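Lin0431 protein (Listeria innocua, PDB 3LD7) is of unknown function but belongs to the NusG domain II family, this chain being the domain-II part of a longer protein. Local coordinates at residues A[9-12]-A[17-20]; A[20-25]-A[31-36]; A[50-55]-A[84-89]; A[65-70]-A[76-81]. All coordinates share one frame; numbering follows the deposited sequence.

Interaction 1. Residues A[9-12]-A[17-20]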
loop_
_atom_site.group_PDB
_atom_site.type_symbol
_atom_site.label_atom_id
_atom_site.label_comp_id
_atom_site.label_asym_id
_atom_site.label_seq_id
_atom_site.Cartn_x
_atom_site.Cartn_y
_atom_site.Cartn_z
ATOM N N VAL A 9 -0.764 2.683 11.333
ATOM C CA VAL A 9 -1.853 2.255 10.468
ATOM C C VAL A 9 -1.477 2.631 9.051
ATOM O O VAL A 9 -0.956 3.724 8.822
ATOM C CB VAL A 9 -3.182 2.962 10.823
ATOM C CG1 VAL A 9 -4.292 2.473 9.946
ATOM C CG2 VAL A 9 -3.553 2.716 12.266
ATOM N N ALA A 10 -1.723 1.731 8.104
ATOM C CA ALA A 10 -1.494 2.031 6.708
ATOM C C ALA A 10 -2.808 2.458 6.070
ATOM O O ALA A 10 -3.810 1.737 6.136
ATOM C CB ALA A 10 -0.939 0.818 5.999
ATOM N N ILE A 11 -2.800 3.632 5.443
ATOM C CA ILE A 11 -3.972 4.157 4.761
ATOM C C ILE A 11 -3.732 3.989 3.269
ATOM O O ILE A 11 -2.775 4.535 2.709
ATOM C CB ILE A 11 -4.223 5.653 5.109
ATOM C CG1 ILE A 11 -4.131 5.889 6.621
ATOM C CG2 ILE A 11 -5.560 6.140 4.500
ATOM C CD1 ILE A 11 -5.206 5.264 7.379
ATOM N N ILE A 12 -4.578 3.205 2.626
ATOM C CA ILE A 12 -4.420 2.916 1.201
ATOM C C ILE A 12 -5.569 3.537 0.423
ATOM O O ILE A 12 -6.740 3.236 0.691
ATOM C CB ILE A 12 -4.399 1.389 0.970
ATOM C CG1 ILE A 12 -3.268 0.741 1.798
ATOM C CG2 ILE A 12 -4.249 1.069 -0.518
ATOM C CD1 ILE A 12 -3.722 0.087 3.122
ATOM N N LYS A 17 -9.445 8.475 -2.583
ATOM C CA LYS A 17 -10.517 7.825 -1.834
ATOM C C LYS A 17 -9.983 6.591 -1.104
ATOM O O LYS A 17 -9.359 5.718 -1.706
ATOM C CB LYS A 17 -11.677 7.491 -2.759
ATOM C CG LYS A 17 -12.381 8.745 -3.252
ATOM C CD LYS A 17 -13.336 8.437 -4.376
ATOM C CE LYS A 17 -12.573 8.211 -5.648
ATOM N NZ LYS A 17 -13.529 7.951 -6.751
ATOM N N VAL A 18 -10.228 6.520 0.198
ATOM C CA VAL A 18 -9.626 5.450 1.000
ATOM C C VAL A 18 -10.303 4.101 0.735
ATOM O O VAL A 18 -11.536 3.980 0.771
ATOM C CB VAL A 18 -9.672 5.800 2.503
ATOM C CG1 VAL A 18 -9.002 4.694 3.337
ATOM C CG2 VAL A 18 -8.966 7.118 2.748
ATOM N N ILE A 19 -9.479 3.096 0.450
ATOM C CA ILE A 19 -9.955 1.743 0.176
ATOM C C ILE A 19 -9.832 0.903 1.444
ATOM O O ILE A 19 -10.743 0.144 1.779
ATOM C CB ILE A 19 -9.079 1.072 -0.894
ATOM C CG1 ILE A 19 -9.090 1.919 -2.168
ATOM C CG2 ILE A 19 -9.533 -0.367 -1.160
ATOM C CD1 ILE A 19 -8.071 1.489 -3.156
ATOM N N ARG A 20 -8.711 1.032 2.146
ATOM C CA ARG A 20 -8.501 0.286 3.407
ATOM C C ARG A 20 -7.725 1.137 4.366
ATOM O O ARG A 20 -6.831 1.865 3.941
ATOM C CB ARG A 20 -7.679 -0.997 3.186
ATOM C CG ARG A 20 -8.375 -2.082 2.406
ATOM C CD ARG A 20 -9.409 -2.893 3.251
ATOM N NE ARG A 20 -8.783 -3.626 4.366
ATOM C CZ ARG A 20 -8.015 -4.709 4.215
ATOM N NH1 ARG A 20 -7.763 -5.181 2.995
ATOM N NH2 ARG A 20 -7.496 -5.330 5.276
#
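Ile12 meets Arg20 as an antiparallel hydrogen-bonded pair, and most of the tight part of this hairpin contact lies around it. The Ile12 N to Arg20 O bond, 2.9 Å long, is almost straight (174° at the hydrogen) and runs nearly along the C=O direction of Arg20. The return link is doubled: Ile12 O receives Ile19 N at 2.8 Å and, more loosely, Arg20 N at 3.3 Å, both in the carbonyl plane. Two residues thus face one, which is a classic beta bulge. Ile19, with its psi of -43°, is where the regular strand conformation breaks.

The side chains of Ile12 and Arg20 run alongside each other in the same direction. CD1 of Ile12 rests 4.1 Å from CB of Arg20, so the arginine offers only aliphatic carbon here, while its charged end travels on to Glu31. A branched apolar residue suits this buried place, where Ile12 also touches Ile22 and Ile35.

The side bearing Ile11 and Val18 is held by apolar touch alone and lies nearer solvent. Ile11 CG2, placed anti to its backbone N, approaches Val18 CG1 at 3.9 Å, and the two side chains cross obliquely. Val18 is exposed, as is Lys17, whose CB is directed away from strand 9-12, as suits a charged residue.

Strand 17-23 is the outermost strand of the four-stranded sheet within this chain. Strand 8-14 separates it from strand 84-90, to which Val9 and Ile11 bond through Lys89 and Glu87, while Ile12 and Ile19 reach Ile35 of the other sheet.

Interaction 2. Residues A[20-25]-A[31-36]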
loop_
_atom_site.group_PDB
_atom_site.type_symbol
_atom_site.label_atom_id
_atom_site.label_comp_id
_atom_site.label_asym_id
_atom_site.label_seq_id
_atom_site.Cartn_x
_atom_site.Cartn_y
_atom_site.Cartn_z
ATOM N N ARG A 20 -8.711 1.032 2.146
ATOM C CA ARG A 20 -8.501 0.286 3.407
ATOM C C ARG A 20 -7.725 1.137 4.366
ATOM O O ARG A 20 -6.831 1.865 3.941
ATOM C CB ARG A 20 -7.679 -0.997 3.186
ATOM C CG ARG A 20 -8.375 -2.082 2.406
ATOM C CD ARG A 20 -9.409 -2.893 3.251
ATOM N NE ARG A 20 -8.783 -3.626 4.366
ATOM C CZ ARG A 20 -8.015 -4.709 4.215
ATOM N NH1 ARG A 20 -7.763 -5.181 2.995
ATOM N NH2 ARG A 20 -7.496 -5.330 5.276
ATOM N N GLU A 21 -8.047 1.035 5.659
ATOM C CA GLU A 21 -7.143 1.515 6.711
ATOM C C GLU A 21 -6.759 0.285 7.512
ATOM O O GLU A 21 -7.633 -0.393 8.060
ATOM C CB GLU A 21 -7.790 2.614 7.583
ATOM C CG GLU A 21 -8.319 3.767 6.715
ATOM C CD GLU A 21 -8.621 5.075 7.464
ATOM O OE1 GLU A 21 -8.396 5.152 8.685
ATOM O OE2 GLU A 21 -9.083 6.053 6.812
ATOM N N ILE A 22 -5.466 -0.031 7.534
ATOM C CA ILE A 22 -5.001 -1.300 8.061
ATOM C C ILE A 22 -4.001 -1.100 9.189
ATOM O O ILE A 22 -2.854 -0.702 8.966
ATOM C CB ILE A 22 -4.318 -2.179 6.977
ATOM C CG1 ILE A 22 -5.247 -2.427 5.780
ATOM C CG2 ILE A 22 -3.872 -3.500 7.623
ATOM C CD1 ILE A 22 -4.579 -3.264 4.668
ATOM N N PRO A 23 -4.426 -1.359 10.420
ATOM C CA PRO A 23 -3.496 -1.273 11.552
ATOM C C PRO A 23 -2.446 -2.368 11.403
ATOM O O PRO A 23 -2.812 -3.541 11.270
ATOM C CB PRO A 23 -4.398 -1.536 12.769
ATOM C CG PRO A 23 -5.741 -1.148 12.311
ATOM C CD PRO A 23 -5.815 -1.525 10.859
ATOM N N LEU A 24 -1.168 -1.989 11.384
ATOM C CA LEU A 24 -0.109 -2.931 11.058
ATOM C C LEU A 24 0.461 -3.524 12.315
ATOM O O LEU A 24 0.970 -4.636 12.291
ATOM C CB LEU A 24 1.036 -2.260 10.292
ATOM C CG LEU A 24 0.671 -1.768 8.893
ATOM C CD1 LEU A 24 1.840 -1.006 8.295
ATOM C CD2 LEU A 24 0.225 -2.921 8.003
ATOM N N THR A 25 0.382 -2.776 13.409
ATOM C CA THR A 25 1.060 -3.197 14.614
ATOM C C THR A 25 0.301 -4.355 15.276
ATOM O O THR A 25 -0.855 -4.215 15.687
ATOM C CB THR A 25 1.271 -2.009 15.564
ATOM O OG1 THR A 25 1.870 -0.918 14.828
ATOM C CG2 THR A 25 2.172 -2.420 16.706
ATOM N N GLU A 31 -1.728 -11.047 3.801
ATOM C CA GLU A 31 -2.962 -10.720 3.133
ATOM C C GLU A 31 -2.629 -10.018 1.845
ATOM O O GLU A 31 -1.767 -9.128 1.821
ATOM C CB GLU A 31 -3.800 -9.770 3.999
ATOM C CG GLU A 31 -5.140 -9.467 3.368
ATOM C CD GLU A 31 -5.684 -8.074 3.638
ATOM O OE1 GLU A 31 -5.363 -7.458 4.685
ATOM O OE2 GLU A 31 -6.462 -7.611 2.775
ATOM N N GLN A 32 -3.318 -10.399 0.772
ATOM C CA GLN A 32 -3.169 -9.698 -0.485
ATOM C C GLN A 32 -4.516 -9.222 -0.974
ATOM O O GLN A 32 -5.526 -9.929 -0.855
ATOM C CB GLN A 32 -2.488 -10.580 -1.519
ATOM C CG GLN A 32 -1.042 -10.872 -1.116
ATOM C CD GLN A 32 -0.347 -11.890 -1.989
ATOM O OE1 GLN A 32 -0.650 -12.023 -3.176
ATOM N NE2 GLN A 32 0.598 -12.631 -1.394
ATOM N N PHE A 33 -4.540 -8.019 -1.536
ATOM C CA PHE A 33 -5.772 -7.542 -2.164
ATOM C C PHE A 33 -5.409 -6.734 -3.391
ATOM O O PHE A 33 -4.327 -6.145 -3.441
ATOM C CB PHE A 33 -6.689 -6.773 -1.174
ATOM C CG PHE A 33 -6.093 -5.502 -0.614
ATOM C CD1 PHE A 33 -5.252 -5.527 0.484
ATOM C CD2 PHE A 33 -6.376 -4.271 -1.212
ATOM C CE1 PHE A 33 -4.711 -4.329 1.006
ATOM C CE2 PHE A 33 -5.840 -3.096 -0.703
ATOM C CZ PHE A 33 -4.996 -3.127 0.407
ATOM N N THR A 34 -6.287 -6.738 -4.390
ATOM C CA THR A 34 -6.026 -6.007 -5.625
ATOM C C THR A 34 -6.883 -4.764 -5.735
ATOM O O THR A 34 -8.102 -4.810 -5.539
ATOM C CB THR A 34 -6.264 -6.897 -6.848
ATOM O OG1 THR A 34 -5.404 -8.040 -6.770
ATOM C CG2 THR A 34 -5.978 -6.152 -8.127
ATOM N N ILE A 35 -6.234 -3.644 -6.035
ATOM C CA ILE A 35 -6.935 -2.413 -6.369
ATOM C C ILE A 35 -7.057 -2.356 -7.869
ATOM O O ILE A 35 -6.051 -2.369 -8.593
ATOM C CB ILE A 35 -6.152 -1.181 -5.880
ATOM C CG1 ILE A 35 -5.956 -1.272 -4.381
ATOM C CG2 ILE A 35 -6.877 0.101 -6.282
ATOM C CD1 ILE A 35 -5.069 -0.183 -3.854
ATOM N N LYS A 36 -8.291 -2.352 -8.347
ATOM C CA LYS A 36 -8.510 -2.351 -9.781
ATOM C C LYS A 36 -8.867 -0.975 -10.272
ATOM O O LYS A 36 -9.760 -0.292 -9.746
ATOM C CB LYS A 36 -9.586 -3.357 -10.168
ATOM C CG LYS A 36 -9.083 -4.778 -9.993
ATOM C CD LYS A 36 -10.161 -5.815 -10.250
ATOM C CE LYS A 36 -9.544 -7.206 -10.315
ATOM N NZ LYS A 36 -8.424 -7.243 -11.313
#
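Arg20 and Glu31 form a two-pronged salt bridge between edge strands of the two sheets. NH1 of Arg20 gives a hydrogen bond to OE2 of Glu31 at 2.8 Å, using the syn lone pair of that oxygen. NH2 of Arg20 reaches OE1 of Glu31 at 3.1 Å, also on the syn side but tilted about 20° from the carboxylate plane. The guanidinium meets the carboxylate end-on, one nitrogen to each oxygen, the two groups being close to coplanar. The arginine chain bends twice, at chi2 (-78°) and chi3, which carries its end to Glu31, coming from the opposite direction.

A cation-pi interaction adds a second kind of hold. Arg20 CZ lies 5.0 Å from the centroid of the Phe33 ring and over its face, with NH1 nearest, 3.6 Å from Phe33 CD1 and offset toward the rim. The planes are 52° apart, so the approach is inclined and not a flat stack. Nearer the backbone, CG of Arg20 is 4.1 Å from Phe33 CZ.

Apolar contact completes the cluster. Ile22 CD1 touches Phe33 CE1 at 3.8 Å and also lies over one face of the guanidinium, toward its rim. From strand 42-48, Val47 also touches Ile22 and Met45 touches Phe33.

Arginine suits this half-buried place: its carbon chain packs like a hydrocarbon, and its flat charged end can pair with a carboxylate in its plane while one of its nitrogens sits over the face of an aromatic ring. The two linked bonds should hold the guanidinium's rotation, and the neighbouring positive charge probably favours the ionised form of Glu31.

Interaction 3. Residues A[50-55]-A[84-89]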
loop_
_atom_site.group_PDB
_atom_site.type_symbol
_atom_site.label_atom_id
_atom_site.label_comp_id
_atom_site.label_asym_id
_atom_site.label_seq_id
_atom_site.Cartn_x
_atom_site.Cartn_y
_atom_site.Cartn_z
ATOM N N GLU A 50 3.981 -6.863 9.816
ATOM C CA GLU A 50 3.736 -5.436 10.056
ATOM C C GLU A 50 4.195 -4.555 8.911
ATOM O O GLU A 50 4.399 -3.360 9.099
ATOM C CB GLU A 50 4.376 -4.998 11.378
ATOM C CG GLU A 50 3.954 -5.928 12.500
ATOM C CD GLU A 50 4.226 -5.405 13.900
ATOM O OE1 GLU A 50 4.985 -4.409 14.059
ATOM O OE2 GLU A 50 3.682 -6.026 14.853
ATOM N N ARG A 51 4.395 -5.148 7.735
ATOM C CA ARG A 51 4.900 -4.399 6.571
ATOM C C ARG A 51 3.909 -4.446 5.419
ATOM O O ARG A 51 3.103 -5.399 5.290
ATOM C CB ARG A 51 6.222 -5.009 6.060
ATOM C CG ARG A 51 7.326 -5.208 7.047
ATOM C CD ARG A 51 8.530 -5.864 6.334
ATOM N NE ARG A 51 8.198 -7.208 5.838
ATOM C CZ ARG A 51 8.962 -7.919 5.010
ATOM N NH1 ARG A 51 10.109 -7.421 4.572
ATOM N NH2 ARG A 51 8.574 -9.132 4.619
ATOM N N ILE A 52 3.972 -3.442 4.557
ATOM C CA ILE A 52 3.104 -3.403 3.391
ATOM C C ILE A 52 3.911 -3.036 2.148
ATOM O O ILE A 52 4.894 -2.291 2.236
ATOM C CB ILE A 52 1.938 -2.407 3.612
ATOM C CG1 ILE A 52 0.923 -2.477 2.466
ATOM C CG2 ILE A 52 2.460 -0.988 3.879
ATOM C CD1 ILE A 52 -0.349 -1.668 2.747
ATOM N N ARG A 53 3.510 -3.567 0.998
ATOM C CA ARG A 53 4.114 -3.164 -0.271
ATOM C C ARG A 53 3.123 -3.313 -1.395
ATOM O O ARG A 53 2.091 -3.983 -1.248
ATOM C CB ARG A 53 5.335 -4.027 -0.620
ATOM C CG ARG A 53 5.005 -5.476 -0.993
ATOM C CD ARG A 53 6.235 -6.245 -1.450
ATOM N NE ARG A 53 5.946 -7.660 -1.609
ATOM C CZ ARG A 53 6.865 -8.583 -1.867
ATOM N NH1 ARG A 53 8.142 -8.232 -2.058
ATOM N NH2 ARG A 53 6.508 -9.854 -1.933
ATOM N N ILE A 54 3.454 -2.704 -2.532
ATOM C CA ILE A 54 2.842 -3.120 -3.785
ATOM C C ILE A 54 3.664 -4.296 -4.283
ATOM O O ILE A 54 4.844 -4.148 -4.628
ATOM C CB ILE A 54 2.806 -2.036 -4.848
ATOM C CG1 ILE A 54 2.107 -0.763 -4.341
ATOM C CG2 ILE A 54 2.130 -2.588 -6.121
ATOM C CD1 ILE A 54 2.315 0.436 -5.299
ATOM N N LYS A 55 3.064 -5.484 -4.274
ATOM C CA LYS A 55 3.785 -6.676 -4.688
ATOM C C LYS A 55 4.041 -6.669 -6.187
ATOM O O LYS A 55 5.147 -7.016 -6.654
ATOM C CB LYS A 55 3.006 -7.940 -4.295
ATOM C CG LYS A 55 3.699 -9.229 -4.729
ATOM C CD LYS A 55 2.992 -10.459 -4.199
ATOM C CE LYS A 55 3.760 -11.730 -4.597
ATOM N NZ LYS A 55 3.170 -12.958 -4.023
ATOM N N VAL A 84 -2.673 5.498 -6.909
ATOM C CA VAL A 84 -2.692 4.730 -5.671
ATOM C C VAL A 84 -1.676 5.301 -4.717
ATOM O O VAL A 84 -0.538 5.602 -5.107
ATOM C CB VAL A 84 -2.426 3.223 -5.936
ATOM C CG1 VAL A 84 -2.157 2.480 -4.614
ATOM C CG2 VAL A 84 -3.641 2.603 -6.659
ATOM N N PHE A 85 -2.088 5.485 -3.465
ATOM C CA PHE A 85 -1.189 6.043 -2.469
ATOM C C PHE A 85 -1.317 5.240 -1.181
ATOM O O PHE A 85 -2.436 4.903 -0.761
ATOM C CB PHE A 85 -1.590 7.495 -2.220
ATOM C CG PHE A 85 -0.694 8.246 -1.276
ATOM C CD1 PHE A 85 0.654 8.440 -1.562
ATOM C CD2 PHE A 85 -1.218 8.821 -0.131
ATOM C CE1 PHE A 85 1.467 9.198 -0.696
ATOM C CE2 PHE A 85 -0.427 9.558 0.729
ATOM C CZ PHE A 85 0.917 9.733 0.461
ATOM N N VAL A 86 -0.184 4.960 -0.556
ATOM C CA VAL A 86 -0.173 4.354 0.763
ATOM C C VAL A 86 0.560 5.299 1.700
ATOM O O VAL A 86 1.660 5.764 1.390
ATOM C CB VAL A 86 0.598 3.015 0.759
ATOM C CG1 VAL A 86 0.650 2.427 2.184
ATOM C CG2 VAL A 86 -0.019 2.032 -0.230
ATOM N N GLU A 87 -0.057 5.614 2.834
ATOM C CA GLU A 87 0.579 6.437 3.848
ATOM C C GLU A 87 0.541 5.667 5.154
ATOM O O GLU A 87 -0.518 5.178 5.549
ATOM C CB GLU A 87 -0.203 7.742 4.017
ATOM C CG GLU A 87 0.308 8.590 5.110
ATOM C CD GLU A 87 -0.377 9.940 5.178
ATOM O OE1 GLU A 87 -1.434 10.140 4.527
ATOM O OE2 GLU A 87 0.148 10.804 5.897
ATOM N N ILE A 88 1.675 5.572 5.838
ATOM C CA ILE A 88 1.709 4.978 7.166
ATOM C C ILE A 88 1.733 6.075 8.213
ATOM O O ILE A 88 2.596 6.975 8.177
ATOM C CB ILE A 88 2.897 4.035 7.343
ATOM C CG1 ILE A 88 2.804 2.917 6.289
ATOM C CG2 ILE A 88 2.943 3.460 8.784
ATOM C CD1 ILE A 88 3.860 1.844 6.456
ATOM N N LYS A 89 0.761 6.014 9.125
ATOM C CA LYS A 89 0.585 7.050 10.144
ATOM C C LYS A 89 0.695 6.453 11.539
ATOM O O LYS A 89 0.226 5.349 11.790
ATOM C CB LYS A 89 -0.794 7.714 10.014
ATOM C CG LYS A 89 -1.064 8.428 8.691
ATOM C CD LYS A 89 -2.402 9.173 8.755
ATOM C CE LYS A 89 -2.620 10.029 7.522
ATOM N NZ LYS A 89 -3.825 10.905 7.627
#
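Ile52 holds CG1 anti to its backbone N (chi1 -173°), which leaves its CG2 methyl between the backbone N and the carbonyl carbon. From there CG2 meets Val86 and Ile88. Ile88 answers with an extended chain, chi2 being -174°, that carries CD1 out from its own strand until it lies 4.1 Å from Ile52 CG2. The two isoleucines slide past each other in opposite directions, so the CG2 branch of Ile52 meets the terminal methyl of Ile88. The same methyl of Ile52 lies 4.2 Å from Val86 CG1, so a single carbon is shared by two residues on the same side of strand 84-89.

No hydrogen bond crosses here, and none would be expected, because the two strands belong to facing sheets. What joins them is hydrocarbon contact alone, at ordinary van der Waals distances without crowding. Branched aliphatic residues suit this place: Ile52, Val86 and Ile88 are all buried, they favour extended strand backbones, and they fill the interior without bringing in a polar atom. The arginines before and after Ile52 turn the other way, Arg51 and Arg53 having their CB atoms directed away from strand 84-89. Arg51 then makes a cation-pi contact with Trp69, and Arg53 a salt bridge with Glu46.

The contact lies about 3 Å, centre to centre, from the middle of the chain. Strand 51-57, an outermost strand of its three-stranded sheet, faces strand 84-90 of the four-stranded one, with Ile12 of strand 8-14 bordering both Ile52 and Val86 and with Ile77 of strand 76-79 touching Ile54 and Val86.

Interaction 4. Residues A[65-70]-A[76-81]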
loop_
_atom_site.group_PDB
_atom_site.type_symbol
_atom_site.label_atom_id
_atom_site.label_comp_id
_atom_site.label_asym_id
_atom_site.label_seq_id
_atom_site.Cartn_x
_atom_site.Cartn_y
_atom_site.Cartn_z
ATOM N N VAL A 65 6.241 -0.113 -6.901
ATOM C CA VAL A 65 6.788 -1.457 -6.701
ATOM C C VAL A 65 8.265 -1.386 -6.269
ATOM O O VAL A 65 8.699 -2.104 -5.368
ATOM C CB VAL A 65 6.659 -2.315 -7.986
ATOM C CG1 VAL A 65 7.510 -3.562 -7.883
ATOM C CG2 VAL A 65 5.192 -2.684 -8.274
ATOM N N LYS A 66 9.035 -0.489 -6.890
ATOM C CA LYS A 66 10.451 -0.385 -6.580
ATOM C C LYS A 66 10.717 0.206 -5.198
ATOM O O LYS A 66 11.787 -0.033 -4.605
ATOM C CB LYS A 66 11.164 0.409 -7.670
ATOM C CG LYS A 66 11.300 -0.377 -8.961
ATOM C CD LYS A 66 11.833 0.510 -10.100
ATOM C CE LYS A 66 11.787 -0.246 -11.422
ATOM N NZ LYS A 66 12.395 0.503 -12.551
HETATM N N MSE A 67 9.738 0.936 -4.662
HETATM C CA MSE A 67 9.868 1.425 -3.297
HETATM C C MSE A 67 9.860 0.271 -2.268
HETATM O O MSE A 67 10.457 0.399 -1.202
HETATM C CB MSE A 67 8.805 2.470 -2.978
HETATM C CG MSE A 67 8.961 3.725 -3.799
HETATM SE SE MSE A 67 7.606 5.040 -3.394
HETATM C CE MSE A 67 8.375 6.553 -4.296
ATOM N N GLY A 68 9.221 -0.853 -2.603
ATOM C CA GLY A 68 9.288 -2.036 -1.759
ATOM C C GLY A 68 8.520 -1.918 -0.459
ATOM O O GLY A 68 7.535 -1.187 -0.357
ATOM N N TRP A 69 8.980 -2.648 0.545
ATOM C CA TRP A 69 8.281 -2.723 1.815
ATOM C C TRP A 69 8.377 -1.458 2.652
ATOM O O TRP A 69 9.452 -0.845 2.765
ATOM C CB TRP A 69 8.838 -3.851 2.670
ATOM C CG TRP A 69 8.659 -5.234 2.161
ATOM C CD1 TRP A 69 9.628 -6.045 1.639
ATOM C CD2 TRP A 69 7.455 -6.018 2.192
ATOM N NE1 TRP A 69 9.101 -7.277 1.321
ATOM C CE2 TRP A 69 7.775 -7.296 1.665
ATOM C CE3 TRP A 69 6.144 -5.767 2.610
ATOM C CZ2 TRP A 69 6.822 -8.310 1.517
ATOM C CZ3 TRP A 69 5.185 -6.798 2.483
ATOM C CH2 TRP A 69 5.537 -8.048 1.935
ATOM N N LYS A 70 7.258 -1.106 3.288
ATOM C CA LYS A 70 7.205 0.041 4.191
ATOM C C LYS A 70 6.555 -0.365 5.500
ATOM O O LYS A 70 5.718 -1.274 5.533
ATOM C CB LYS A 70 6.444 1.210 3.560
ATOM C CG LYS A 70 7.068 1.725 2.291
ATOM C CD LYS A 70 8.414 2.384 2.550
ATOM C CE LYS A 70 8.998 2.884 1.230
ATOM N NZ LYS A 70 10.306 3.580 1.443
ATOM N N THR A 76 5.702 6.264 2.828
ATOM C CA THR A 76 4.686 6.274 1.782
ATOM C C THR A 76 5.062 5.376 0.633
ATOM O O THR A 76 6.240 5.033 0.445
ATOM C CB THR A 76 4.492 7.699 1.209
ATOM O OG1 THR A 76 5.740 8.194 0.680
ATOM C CG2 THR A 76 4.000 8.643 2.286
ATOM N N ILE A 77 4.047 4.990 -0.127
ATOM C CA ILE A 77 4.242 4.332 -1.414
ATOM C C ILE A 77 3.344 5.022 -2.401
ATOM O O ILE A 77 2.204 5.349 -2.091
ATOM C CB ILE A 77 3.841 2.831 -1.378
ATOM C CG1 ILE A 77 4.595 2.105 -0.268
ATOM C CG2 ILE A 77 4.145 2.160 -2.735
ATOM C CD1 ILE A 77 4.055 0.691 0.005
ATOM N N VAL A 78 3.841 5.296 -3.594
ATOM C CA VAL A 78 2.970 5.941 -4.564
ATOM C C VAL A 78 3.047 5.240 -5.906
ATOM O O VAL A 78 4.135 4.871 -6.380
ATOM C CB VAL A 78 3.305 7.410 -4.721
ATOM C CG1 VAL A 78 4.731 7.535 -5.116
ATOM C CG2 VAL A 78 2.391 8.052 -5.744
ATOM N N CYS A 79 1.884 5.030 -6.508
ATOM C CA CYS A 79 1.812 4.598 -7.899
ATOM C C CYS A 79 1.020 5.664 -8.597
ATOM O O CYS A 79 -0.211 5.644 -8.602
ATOM C CB CYS A 79 1.137 3.226 -8.071
ATOM S SG CYS A 79 1.007 2.768 -9.829
ATOM N N LEU A 80 1.737 6.646 -9.143
ATOM C CA LEU A 80 1.072 7.836 -9.700
ATOM C C LEU A 80 0.129 7.545 -10.889
ATOM O O LEU A 80 -1.008 7.995 -10.903
ATOM C CB LEU A 80 2.094 8.936 -10.033
ATOM C CG LEU A 80 1.728 10.267 -9.411
ATOM C CD1 LEU A 80 2.815 11.262 -9.643
ATOM C CD2 LEU A 80 0.402 10.774 -9.966
ATOM N N PRO A 81 0.579 6.749 -11.859
ATOM C CA PRO A 81 -0.309 6.466 -13.003
ATOM C C PRO A 81 -1.628 5.826 -12.608
ATOM O O PRO A 81 -2.643 6.046 -13.285
ATOM C CB PRO A 81 0.524 5.503 -13.873
ATOM C CG PRO A 81 1.958 5.889 -13.535
ATOM C CD PRO A 81 1.920 6.181 -12.044
HETATM O O HOH W 1 8.671 6.087 2.048
#
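Met67, present as selenomethionine, reaches from the helical segment 65-67 across to Val78 on an outermost strand of this NusG domain II fold, built of two antiparallel sheets. Its chain is fully extended beyond CG (chi2 180°), which brings SE to 3.8 Å from Val78 N and lets CE touch Val78 CG1 at 3.9 Å. The long unbranched chain lets its end lie against the strand backbone and Val78 even though the residue is exposed.

Gly68 leaves the helical conformation. Its N still bonds back to Val65 O at 3.1 Å, but Gly68 itself takes a positive phi of 71°, a conformation that costs little for a residue without a side chain. The chain then runs on through Trp69, which packs on Arg53, to Lys70.

Lys70 is bent at chi2 (-67°) and straight afterwards, so its aliphatic part folds down across Ile77. CG of Lys70 comes within 3.6 Å of Ile77 CG1, and CE lies 3.6 Å from Thr76 O. Ile77, its own chain extended through chi2, also sets CD1 4.0 Å from Gly68 O. Lysine thus serves twice, with carbon against the buried isoleucine and an amino group in reach of solvent: one water accepts hydrogen bonds from both Lys70 NZ and Thr76 N, each 3.1 Å long.

Interactions 1 and 2 share Arg20, whose backbone belongs to the hairpin bulge and whose guanidinium joins the facing sheet; their centres are 7 Å apart. Interaction 3 sits between them and interaction 4. It meets interaction 1 through a probable backbone hydrogen bond, Ile11 N to Glu87 O (2.8 Å), and where Ile12 CD1 packs on Ile52 CD1 at 3.8 Å, and interaction 2 where Leu24 CD1 lies 3.9 Å from Ile88 CD1. Toward interaction 4, probable backbone hydrogen bonds run from Lys70 N to Ile52 O (2.8 Å) and from Cys79 N to Val84 O (2.9 Å). Interactions 1 and 4, with centres 14 Å apart, lie on opposite sides of the chain's centre and do not touch.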